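Local coordinates for protein ZYG-9 (Caenorhabditis elegans, PDB 2OF3) that organizes microtubules and spindle poles during mitosis and meiosis in the early embryo, here represented by one of its TOG domains, at residues L139-A144 with S185-V190; T211-V216 with N229-C234; Q241-K244 with R248-D251. All coordinates share one frame; numbering follows the deposited sequence.

Contact 1: residues L139-A144 with S185-V190; sequences LKTGEA and SECLLV
T141 and E186 bring the two backbones to within 6.2 Å, CA to CA, where the turn that follows helix 127-139 passes the side of helix 181-198. Both residues direct their CB toward the other segment, and the two CB atoms meet at 3.7 Å as the side chains run alongside one another, pointing opposite ways. The methylene of E186 continues the contact: its CG lies 3.5 Å from the carbonyl O of T141, beside the backbone N of its own residue (chi1 -72°), and the chain then bends at chi2. The next residue, C187, adds a looser touch, its SG standing 4.0 Å from OG1 of T141. That hydroxyl is already engaged, hydrogen-bonded to the carbonyl O of L138, three residues back. Within the loop, K140 NZ makes a salt bridge with E143 OE2 at 3.1 Å, meeting the carboxylate on its anti side, and also bonds to the carbonyl O of F96. V152 of helix 146-163 packs on T141 as well. The loop after helix 127-139 thus lies against helix 181-198, beyond helix 146-163 in the chain, within the all-helical, HEAT-like array of a TOG domain.

Contact 2: residues T211-V216 with N229-C234; sequences TVAPFV and NVLVAC
V212, on helix 208-212, is the first residue to meet helix 221-238. Its isopropyl group crosses that of V230 obliquely, and CG1 does most of the touching: it lies 3.8 Å from CG1 of V230 and equally close to V230 CB, while CG2 stays a little further off. In both valines CG1 is anti to the backbone N (chi1 166° in V212, 168° in V230), which directs each CG1 methyl at the other valine.

A213 follows, opening a 3-10 turn. It meets L231 with its CA, 4.2 Å from CD1 of L231, and its CB is only slightly farther from the same methyl. The turn is closed by backbone bonds from F215 N to V212 O, at 2.8 Å, and from V216 N to A213 O, at 3.1 Å. F215 touches R184 of helix 181-198 and V223 and A227 of helix 221-238.

V216 brings the segment back to the second helix. Its CG2 comes to 3.7 Å from CD1 of L231, so this one leucine methyl is shared by A213 and V216. Nothing polar bridges the two segments; the touching residues are buried and meet through carbon alone. V257 of helix 251-264 packs on both V216 and L231, and L188 of helix 181-198 on V212. This apolar packing of helix 208-212 and the 3-10 turn after it on helix 221-238 belongs to the stacked-helix, HEAT-like core of a TOG domain.

Contact 3: residues Q241-K244 with R248-D251; sequences QMWK and RMAD
The methyl end of M249 rests against M242 and W243 together, a small apolar cluster at the C-terminal end of the HEAT-like, all-helical TOG fold. M249 belongs to the loop joining helix 241-246 to helix 251-264, and its CB points toward the earlier helix. M242 and W243 are neighbours on that helix; neither directs its CB straight at the loop, but both side chains reach it with their ends.

The indole and M249 cross at about a right angle. CE of M249 arrives at the edge of the indole, close to the ring plane, rather than over a face; it sits 3.4 Å from CE3 and 3.6 Å from CZ3 of W243. This is the six-membered side of the indole. One of the ring faces is taken up within the helix itself, by SD of M242, which stands 3.8 Å above the plane and is displaced toward the rim. The same aromatic group makes a cation-pi interaction with K254 and touches V257, E258 and I261, all on helix 251-264.

M242 and M249 meet methyl to methyl. In M242, CG is anti to the backbone N (chi1 177°), and bends at chi2 and chi3 then bring the terminal methyl round to the loop. M249 starts differently, with CG beside its own backbone N, and runs extended through chi2 (-178°) before it turns at chi3. M242 also packs against L231 and C234 of helix 221-238, tying the short helix to the one before it. The two thioether methyls are pressed tighter than ordinary van der Waals contact, with CE of M242 and CE of M249 3.4 Å apart.

From the N terminus, contact 1 comes first and closes the longest loop: 40 residues, mostly helical, separate 139-144 from 185-190, and it ties the loop after helix 127-139 to helix 181-198. Contact 2 then closes a 12-residue span between 211-216 and 229-234, and contact 3 a three-residue span near the C terminus. The three follow in series, none nested in or crossing another. Contacts 1 and 2 touch through L188, whose CD2 lies 3.7 Å from CG2 of V212 and whose O lies 3.3 Å from CG2 of V230. Contacts 2 and 3 also touch, with L231 O 3.5 Å from CG of M242. Contacts 1 and 3 remain about 12 Å apart at their nearest atoms.

Contact 1: residues L139-A144 with S185-V190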
ATOM      1  N   LEU A 139      -4.055   5.302  -0.293  1.00 22.33           N
ATOM      2  CA  LEU A 139      -4.667   6.607  -0.149  1.00 23.04           C
ATOM      3  C   LEU A 139      -3.625   7.753  -0.111  1.00 24.63           C
ATOM      4  O   LEU A 139      -3.868   8.855  -0.630  1.00 24.19           O
ATOM      5  CB  LEU A 139      -5.544   6.687   1.114  1.00 23.13           C
ATOM      6  CG  LEU A 139      -6.763   5.747   1.182  1.00 24.43           C
ATOM      7  CD1 LEU A 139      -7.459   5.833   2.597  1.00 26.33           C
ATOM      8  CD2 LEU A 139      -7.755   6.027   0.022  1.00 24.59           C
ATOM      9  N   LYS A 140      -2.465   7.480   0.485  1.00 25.26           N
ATOM     10  CA  LYS A 140      -1.484   8.483   0.777  1.00 25.14           C
ATOM     11  C   LYS A 140      -0.642   8.742  -0.444  1.00 25.74           C
ATOM     12  O   LYS A 140       0.144   9.729  -0.470  1.00 25.09           O
ATOM     13  CB  LYS A 140      -0.593   7.980   1.924  1.00 25.62           C
ATOM     14  CG  LYS A 140      -1.360   7.831   3.250  1.00 26.14           C
ATOM     15  CD  LYS A 140      -1.822   9.146   3.831  1.00 26.76           C
ATOM     16  CE  LYS A 140      -3.303   9.328   3.543  1.00 34.15           C
ATOM     17  NZ  LYS A 140      -3.722  10.714   3.929  1.00 35.76           N
ATOM     18  N   THR A 141      -0.772   7.880  -1.465  1.00 25.35           N
ATOM     19  CA  THR A 141      -0.245   8.220  -2.802  1.00 25.64           C
ATOM     20  C   THR A 141      -0.892   9.486  -3.363  1.00 26.08           C
ATOM     21  O   THR A 141      -0.335  10.108  -4.263  1.00 27.57           O
ATOM     22  CB  THR A 141      -0.340   7.076  -3.865  1.00 25.64           C
ATOM     23  OG1 THR A 141      -1.711   6.823  -4.219  1.00 25.18           O
ATOM     24  CG2 THR A 141       0.336   5.801  -3.360  1.00 25.19           C
ATOM     25  N   GLY A 142      -2.040   9.898  -2.835  1.00 24.83           N
ATOM     26  CA  GLY A 142      -2.646  11.132  -3.297  1.00 26.26           C
ATOM     27  C   GLY A 142      -2.254  12.352  -2.477  1.00 26.98           C
ATOM     28  O   GLY A 142      -2.948  13.353  -2.511  1.00 27.43           O
ATOM     29  N   GLU A 143      -1.179  12.249  -1.705  1.00 27.05           N
ATOM     30  CA  GLU A 143      -0.677  13.366  -0.912  1.00 29.44           C
ATOM     31  C   GLU A 143      -0.212  14.523  -1.862  1.00 30.29           C
ATOM     32  O   GLU A 143       0.341  14.266  -2.925  1.00 29.39           O
ATOM     33  CB  GLU A 143       0.467  12.909   0.006  1.00 29.00           C
ATOM     34  CG  GLU A 143      -0.026  12.202   1.282  1.00 30.55           C
ATOM     35  CD  GLU A 143      -0.772  13.159   2.158  1.00 38.10           C
ATOM     36  OE1 GLU A 143      -0.259  14.277   2.315  1.00 40.12           O
ATOM     37  OE2 GLU A 143      -1.876  12.844   2.659  1.00 41.19           O
ATOM     38  N   ALA A 144      -0.444  15.773  -1.452  1.00 31.61           N
ATOM     39  CA  ALA A 144      -0.211  16.924  -2.306  1.00 33.22           C
ATOM     40  C   ALA A 144       1.269  17.265  -2.423  1.00 34.11           C
ATOM     41  O   ALA A 144       1.681  17.862  -3.424  1.00 34.28           O
ATOM     42  CB  ALA A 144      -1.017  18.110  -1.814  1.00 33.18           C
ATOM     43  N   SER A 185      -2.910   8.380 -10.704  1.00 18.88           N
ATOM     44  CA  SER A 185      -1.685   8.368 -11.480  1.00 19.17           C
ATOM     45  C   SER A 185      -0.582   7.631 -10.772  1.00 19.80           C
ATOM     46  O   SER A 185       0.162   6.877 -11.404  1.00 19.25           O
ATOM     47  CB  SER A 185      -1.220   9.778 -11.890  1.00 19.81           C
ATOM     48  OG  SER A 185      -1.053  10.588 -10.738  1.00 24.10           O
ATOM     49  N   GLU A 186      -0.414   7.829  -9.474  1.00 20.10           N
ATOM     50  CA  GLU A 186       0.686   7.100  -8.791  1.00 20.47           C
ATOM     51  C   GLU A 186       0.556   5.571  -8.854  1.00 20.92           C
ATOM     52  O   GLU A 186       1.557   4.858  -8.977  1.00 20.44           O
ATOM     53  CB  GLU A 186       0.750   7.540  -7.326  1.00 20.03           C
ATOM     54  CG  GLU A 186       1.295   8.988  -7.111  1.00 22.88           C
ATOM     55  CD  GLU A 186       2.778   9.125  -7.391  1.00 25.08           C
ATOM     56  OE1 GLU A 186       3.603   8.395  -6.775  1.00 26.05           O
ATOM     57  OE2 GLU A 186       3.139   9.964  -8.246  1.00 29.77           O
ATOM     58  N   CYS A 187      -0.690   5.084  -8.742  1.00 21.88           N
ATOM     59  CA  CYS A 187      -1.016   3.668  -8.876  1.00 22.28           C
ATOM     60  C   CYS A 187      -0.749   3.080 -10.261  1.00 21.79           C
ATOM     61  O   CYS A 187      -0.147   2.007 -10.337  1.00 20.59           O
ATOM     62  CB  CYS A 187      -2.449   3.405  -8.364  1.00 21.41           C
ATOM     63  SG  CYS A 187      -2.446   3.636  -6.548  1.00 25.04           S
ATOM     64  N   LEU A 188      -1.097   3.811 -11.328  1.00 22.53           N
ATOM     65  CA  LEU A 188      -0.705   3.441 -12.701  1.00 21.82           C
ATOM     66  C   LEU A 188       0.779   3.331 -12.885  1.00 21.43           C
ATOM     67  O   LEU A 188       1.271   2.433 -13.577  1.00 20.53           O
ATOM     68  CB  LEU A 188      -1.268   4.443 -13.748  1.00 22.26           C
ATOM     69  CG  LEU A 188      -2.791   4.340 -13.931  1.00 24.64           C
ATOM     70  CD1 LEU A 188      -3.336   5.558 -14.729  1.00 23.38           C
ATOM     71  CD2 LEU A 188      -3.254   2.923 -14.495  1.00 19.39           C
ATOM     72  N   LEU A 189       1.528   4.260 -12.307  1.00 22.61           N
ATOM     73  CA  LEU A 189       3.012   4.247 -12.391  1.00 22.74           C
ATOM     74  C   LEU A 189       3.606   2.990 -11.761  1.00 21.88           C
ATOM     75  O   LEU A 189       4.586   2.464 -12.257  1.00 22.82           O
ATOM     76  CB  LEU A 189       3.636   5.501 -11.719  1.00 21.74           C
ATOM     77  CG  LEU A 189       3.329   6.814 -12.460  1.00 25.27           C
ATOM     78  CD1 LEU A 189       3.885   7.946 -11.656  1.00 26.48           C
ATOM     79  CD2 LEU A 189       3.870   6.857 -13.925  1.00 23.19           C
ATOM     80  N   VAL A 190       3.053   2.534 -10.650  1.00 21.60           N
ATOM     81  CA  VAL A 190       3.497   1.250 -10.069  1.00 21.71           C
ATOM     82  C   VAL A 190       3.204   0.053 -11.039  1.00 22.54           C
ATOM     83  O   VAL A 190       4.098  -0.769 -11.321  1.00 23.06           O
ATOM     84  CB  VAL A 190       2.864   0.988  -8.663  1.00 21.15           C
ATOM     85  CG1 VAL A 190       3.407  -0.363  -8.094  1.00 19.67           C
ATOM     86  CG2 VAL A 190       3.231   2.136  -7.682  1.00 21.06           C
TER

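Contact 2: residues T211-V216 with N229-C234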
ATOM      1  N   THR A 211      -8.670  -2.695 -18.050  1.00 27.42           N
ATOM      2  CA  THR A 211      -9.000  -1.853 -16.926  1.00 26.48           C
ATOM      3  C   THR A 211      -8.324  -0.482 -17.059  1.00 25.57           C
ATOM      4  O   THR A 211      -8.889   0.549 -16.650  1.00 25.45           O
ATOM      5  CB  THR A 211      -8.528  -2.512 -15.597  1.00 27.23           C
ATOM      6  OG1 THR A 211      -8.971  -3.882 -15.575  1.00 30.02           O
ATOM      7  CG2 THR A 211      -9.112  -1.806 -14.416  1.00 24.78           C
ATOM      8  N   VAL A 212      -7.117  -0.496 -17.613  1.00 25.03           N
ATOM      9  CA  VAL A 212      -6.301   0.716 -17.669  1.00 24.94           C
ATOM     10  C   VAL A 212      -6.713   1.600 -18.877  1.00 25.91           C
ATOM     11  O   VAL A 212      -6.739   2.831 -18.780  1.00 25.70           O
ATOM     12  CB  VAL A 212      -4.784   0.380 -17.644  1.00 24.00           C
ATOM     13  CG1 VAL A 212      -3.921   1.610 -18.053  1.00 23.90           C
ATOM     14  CG2 VAL A 212      -4.351  -0.142 -16.236  1.00 21.37           C
ATOM     15  N   ALA A 213      -7.023   0.962 -20.011  1.00 26.87           N
ATOM     16  CA  ALA A 213      -7.364   1.685 -21.254  1.00 27.61           C
ATOM     17  C   ALA A 213      -8.316   2.897 -21.105  1.00 27.75           C
ATOM     18  O   ALA A 213      -8.034   3.925 -21.701  1.00 28.61           O
ATOM     19  CB  ALA A 213      -7.865   0.711 -22.385  1.00 27.58           C
ATOM     20  N   PRO A 214      -9.442   2.798 -20.358  1.00 27.49           N
ATOM     21  CA  PRO A 214     -10.284   3.990 -20.260  1.00 26.95           C
ATOM     22  C   PRO A 214      -9.581   5.238 -19.685  1.00 27.07           C
ATOM     23  O   PRO A 214     -10.081   6.359 -19.883  1.00 25.53           O
ATOM     24  CB  PRO A 214     -11.393   3.564 -19.289  1.00 27.82           C
ATOM     25  CG  PRO A 214     -11.490   2.086 -19.483  1.00 27.81           C
ATOM     26  CD  PRO A 214     -10.070   1.647 -19.674  1.00 28.12           C
ATOM     27  N   PHE A 215      -8.469   5.045 -18.959  1.00 25.48           N
ATOM     28  CA  PHE A 215      -7.829   6.174 -18.281  1.00 24.12           C
ATOM     29  C   PHE A 215      -6.957   6.994 -19.222  1.00 24.05           C
ATOM     30  O   PHE A 215      -6.455   8.049 -18.826  1.00 24.09           O
ATOM     31  CB  PHE A 215      -7.100   5.722 -16.989  1.00 23.62           C
ATOM     32  CG  PHE A 215      -8.061   5.276 -15.894  1.00 24.54           C
ATOM     33  CD1 PHE A 215      -8.693   6.221 -15.078  1.00 20.74           C
ATOM     34  CD2 PHE A 215      -8.402   3.883 -15.746  1.00 26.05           C
ATOM     35  CE1 PHE A 215      -9.606   5.818 -14.071  1.00 25.29           C
ATOM     36  CE2 PHE A 215      -9.318   3.450 -14.775  1.00 23.50           C
ATOM     37  CZ  PHE A 215      -9.932   4.425 -13.918  1.00 25.97           C
ATOM     38  N   VAL A 216      -6.806   6.540 -20.474  1.00 22.87           N
ATOM     39  CA  VAL A 216      -6.190   7.342 -21.503  1.00 24.26           C
ATOM     40  C   VAL A 216      -7.040   8.592 -21.726  1.00 24.80           C
ATOM     41  O   VAL A 216      -6.504   9.614 -22.146  1.00 26.56           O
ATOM     42  CB  VAL A 216      -5.905   6.524 -22.832  1.00 23.87           C
ATOM     43  CG1 VAL A 216      -5.265   7.412 -23.940  1.00 24.32           C
ATOM     44  CG2 VAL A 216      -4.952   5.324 -22.538  1.00 22.19           C
ATOM     45  N   ASN A 229       1.414   5.112 -20.817  1.00 21.02           N
ATOM     46  CA  ASN A 229       2.648   4.353 -20.629  1.00 21.11           C
ATOM     47  C   ASN A 229       2.513   2.904 -20.125  1.00 21.18           C
ATOM     48  O   ASN A 229       3.346   2.069 -20.439  1.00 21.74           O
ATOM     49  CB  ASN A 229       3.658   5.149 -19.783  1.00 21.06           C
ATOM     50  CG  ASN A 229       4.257   6.325 -20.519  1.00 22.48           C
ATOM     51  OD1 ASN A 229       4.743   7.272 -19.905  1.00 27.33           O
ATOM     52  ND2 ASN A 229       4.249   6.274 -21.800  1.00 19.07           N
ATOM     53  N   VAL A 230       1.460   2.600 -19.394  1.00 21.90           N
ATOM     54  CA  VAL A 230       1.119   1.211 -19.076  1.00 22.77           C
ATOM     55  C   VAL A 230       0.841   0.402 -20.370  1.00 22.88           C
ATOM     56  O   VAL A 230       1.395  -0.697 -20.559  1.00 23.60           O
ATOM     57  CB  VAL A 230      -0.115   1.120 -18.045  1.00 22.70           C
ATOM     58  CG1 VAL A 230      -0.678  -0.336 -17.941  1.00 22.06           C
ATOM     59  CG2 VAL A 230       0.243   1.656 -16.596  1.00 21.34           C
ATOM     60  N   LEU A 231       0.036   0.938 -21.283  1.00 23.15           N
ATOM     61  CA  LEU A 231      -0.334   0.227 -22.512  1.00 23.71           C
ATOM     62  C   LEU A 231       0.833   0.025 -23.453  1.00 24.53           C
ATOM     63  O   LEU A 231       0.956  -1.047 -24.081  1.00 25.51           O
ATOM     64  CB  LEU A 231      -1.476   0.959 -23.218  1.00 23.31           C
ATOM     65  CG  LEU A 231      -2.774   1.075 -22.446  1.00 24.11           C
ATOM     66  CD1 LEU A 231      -3.730   1.859 -23.280  1.00 22.97           C
ATOM     67  CD2 LEU A 231      -3.388  -0.295 -22.115  1.00 25.33           C
ATOM     68  N   VAL A 232       1.711   1.020 -23.540  1.00 25.70           N
ATOM     69  CA  VAL A 232       3.005   0.927 -24.262  1.00 26.98           C
ATOM     70  C   VAL A 232       3.953  -0.126 -23.674  1.00 28.77           C
ATOM     71  O   VAL A 232       4.650  -0.840 -24.431  1.00 28.69           O
ATOM     72  CB  VAL A 232       3.745   2.292 -24.255  1.00 27.54           C
ATOM     73  CG1 VAL A 232       5.149   2.186 -24.841  1.00 27.48           C
ATOM     74  CG2 VAL A 232       2.937   3.354 -24.999  1.00 27.65           C
ATOM     75  N   ALA A 233       4.027  -0.199 -22.334  1.00 29.07           N
ATOM     76  CA  ALA A 233       4.837  -1.221 -21.649  1.00 29.94           C
ATOM     77  C   ALA A 233       4.300  -2.629 -21.982  1.00 30.14           C
ATOM     78  O   ALA A 233       5.083  -3.552 -22.217  1.00 31.08           O
ATOM     79  CB  ALA A 233       4.855  -0.980 -20.135  1.00 29.67           C
ATOM     80  N   CYS A 234       2.982  -2.778 -22.025  1.00 29.79           N
ATOM     81  CA  CYS A 234       2.308  -4.033 -22.437  1.00 30.28           C
ATOM     82  C   CYS A 234       2.632  -4.367 -23.899  1.00 31.50           C
ATOM     83  O   CYS A 234       3.051  -5.473 -24.236  1.00 32.41           O
ATOM     84  CB  CYS A 234       0.801  -3.882 -22.293  1.00 29.29           C
ATOM     85  SG  CYS A 234       0.120  -3.893 -20.619  1.00 28.80           S
TER

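Contact 3: residues Q241-K244 with R248-D251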
ATOM      1  N   GLN A 241      -1.526  -7.991 -29.408  1.00 39.58           N
ATOM      2  CA  GLN A 241      -2.344  -8.569 -28.338  1.00 39.14           C
ATOM      3  C   GLN A 241      -2.765  -7.492 -27.337  1.00 37.35           C
ATOM      4  O   GLN A 241      -3.871  -7.545 -26.820  1.00 37.24           O
ATOM      5  CB  GLN A 241      -1.560  -9.628 -27.569  1.00 40.49           C
ATOM      6  CG  GLN A 241      -1.503 -11.010 -28.235  1.00 46.23           C
ATOM      7  CD  GLN A 241      -2.900 -11.568 -28.528  1.00 53.46           C
ATOM      8  OE1 GLN A 241      -3.789 -11.553 -27.653  1.00 56.19           O
ATOM      9  NE2 GLN A 241      -3.113 -12.038 -29.772  1.00 54.40           N
ATOM     10  N   MET A 242      -1.883  -6.516 -27.064  1.00 35.07           N
ATOM     11  CA  MET A 242      -2.265  -5.361 -26.208  1.00 34.28           C
ATOM     12  C   MET A 242      -3.591  -4.808 -26.665  1.00 33.85           C
ATOM     13  O   MET A 242      -4.515  -4.652 -25.843  1.00 33.80           O
ATOM     14  CB  MET A 242      -1.205  -4.245 -26.181  1.00 32.67           C
ATOM     15  CG  MET A 242      -1.646  -2.974 -25.335  1.00 32.85           C
ATOM     16  SD  MET A 242      -2.641  -1.740 -26.179  1.00 21.58           S
ATOM     17  CE  MET A 242      -4.115  -1.718 -25.371  1.00 31.99           C
ATOM     18  N   TRP A 243      -3.701  -4.528 -27.976  1.00 34.30           N
ATOM     19  CA  TRP A 243      -4.932  -3.945 -28.546  1.00 34.34           C
ATOM     20  C   TRP A 243      -6.123  -4.881 -28.377  1.00 35.11           C
ATOM     21  O   TRP A 243      -7.229  -4.422 -28.068  1.00 34.05           O
ATOM     22  CB  TRP A 243      -4.770  -3.555 -30.035  1.00 34.31           C
ATOM     23  CG  TRP A 243      -3.640  -2.628 -30.394  1.00 33.83           C
ATOM     24  CD1 TRP A 243      -2.524  -2.945 -31.120  1.00 34.21           C
ATOM     25  CD2 TRP A 243      -3.510  -1.241 -30.049  1.00 34.35           C
ATOM     26  NE1 TRP A 243      -1.718  -1.849 -31.249  1.00 34.07           N
ATOM     27  CE2 TRP A 243      -2.295  -0.788 -30.601  1.00 34.83           C
ATOM     28  CE3 TRP A 243      -4.286  -0.345 -29.290  1.00 35.07           C
ATOM     29  CZ2 TRP A 243      -1.833   0.532 -30.435  1.00 35.44           C
ATOM     30  CZ3 TRP A 243      -3.831   0.975 -29.121  1.00 34.36           C
ATOM     31  CH2 TRP A 243      -2.617   1.401 -29.702  1.00 33.50           C
ATOM     32  N   LYS A 244      -5.918  -6.189 -28.562  1.00 37.26           N
ATOM     33  CA  LYS A 244      -7.050  -7.146 -28.395  1.00 39.26           C
ATOM     34  C   LYS A 244      -7.581  -7.154 -26.952  1.00 38.57           C
ATOM     35  O   LYS A 244      -8.776  -6.960 -26.719  1.00 38.50           O
ATOM     36  CB  LYS A 244      -6.652  -8.553 -28.833  1.00 39.87           C
ATOM     37  CG  LYS A 244      -7.751  -9.610 -28.573  1.00 43.04           C
ATOM     38  CD  LYS A 244      -7.680 -10.843 -29.551  1.00 44.36           C
ATOM     39  CE  LYS A 244      -8.581 -12.035 -29.056  1.00 48.90           C
ATOM     40  NZ  LYS A 244      -7.888 -12.974 -28.041  1.00 53.20           N
ATOM     41  N   ARG A 248     -12.296  -1.966 -27.195  1.00 46.74           N
ATOM     42  CA  ARG A 248     -12.648  -0.743 -27.962  1.00 47.42           C
ATOM     43  C   ARG A 248     -12.195   0.492 -27.236  1.00 45.13           C
ATOM     44  O   ARG A 248     -12.525   0.646 -26.074  1.00 45.50           O
ATOM     45  CB  ARG A 248     -14.178  -0.640 -28.158  1.00 47.62           C
ATOM     46  CG  ARG A 248     -14.670   0.602 -29.004  1.00 49.46           C
ATOM     47  CD  ARG A 248     -15.987   0.294 -29.806  1.00 52.22           C
ATOM     48  NE  ARG A 248     -16.759  -0.769 -29.126  1.00 63.44           N
ATOM     49  CZ  ARG A 248     -16.723  -2.074 -29.442  1.00 66.73           C
ATOM     50  NH1 ARG A 248     -15.977  -2.512 -30.468  1.00 67.22           N
ATOM     51  NH2 ARG A 248     -17.444  -2.948 -28.726  1.00 68.01           N
ATOM     52  N   MET A 249     -11.446   1.360 -27.918  1.00 43.26           N
ATOM     53  CA  MET A 249     -10.963   2.620 -27.325  1.00 39.93           C
ATOM     54  C   MET A 249     -11.468   3.738 -28.198  1.00 41.29           C
ATOM     55  O   MET A 249     -11.611   3.547 -29.401  1.00 41.40           O
ATOM     56  CB  MET A 249      -9.421   2.678 -27.296  1.00 39.93           C
ATOM     57  CG  MET A 249      -8.717   1.667 -26.355  1.00 37.59           C
ATOM     58  SD  MET A 249      -6.969   1.921 -26.395  1.00 32.00           S
ATOM     59  CE  MET A 249      -6.463   0.344 -26.758  1.00 38.42           C
ATOM     60  N   ALA A 250     -11.715   4.913 -27.624  1.00 41.39           N
ATOM     61  CA  ALA A 250     -11.992   6.078 -28.453  1.00 41.73           C
ATOM     62  C   ALA A 250     -10.876   6.229 -29.482  1.00 42.32           C
ATOM     63  O   ALA A 250      -9.695   6.032 -29.146  1.00 41.87           O
ATOM     64  CB  ALA A 250     -12.108   7.327 -27.592  1.00 41.97           C
ATOM     65  N   ASP A 251     -11.228   6.568 -30.733  1.00 42.53           N
ATOM     66  CA  ASP A 251     -10.228   6.666 -31.818  1.00 42.81           C
ATOM     67  C   ASP A 251      -9.086   7.611 -31.462  1.00 42.04           C
ATOM     68  O   ASP A 251      -7.917   7.364 -31.809  1.00 41.67           O
ATOM     69  CB  ASP A 251     -10.857   7.157 -33.124  1.00 43.79           C
ATOM     70  CG  ASP A 251     -11.437   6.028 -33.966  1.00 48.51           C
ATOM     71  OD1 ASP A 251     -11.253   4.827 -33.596  1.00 53.87           O
ATOM     72  OD2 ASP A 251     -12.075   6.348 -35.013  1.00 52.36           O
TER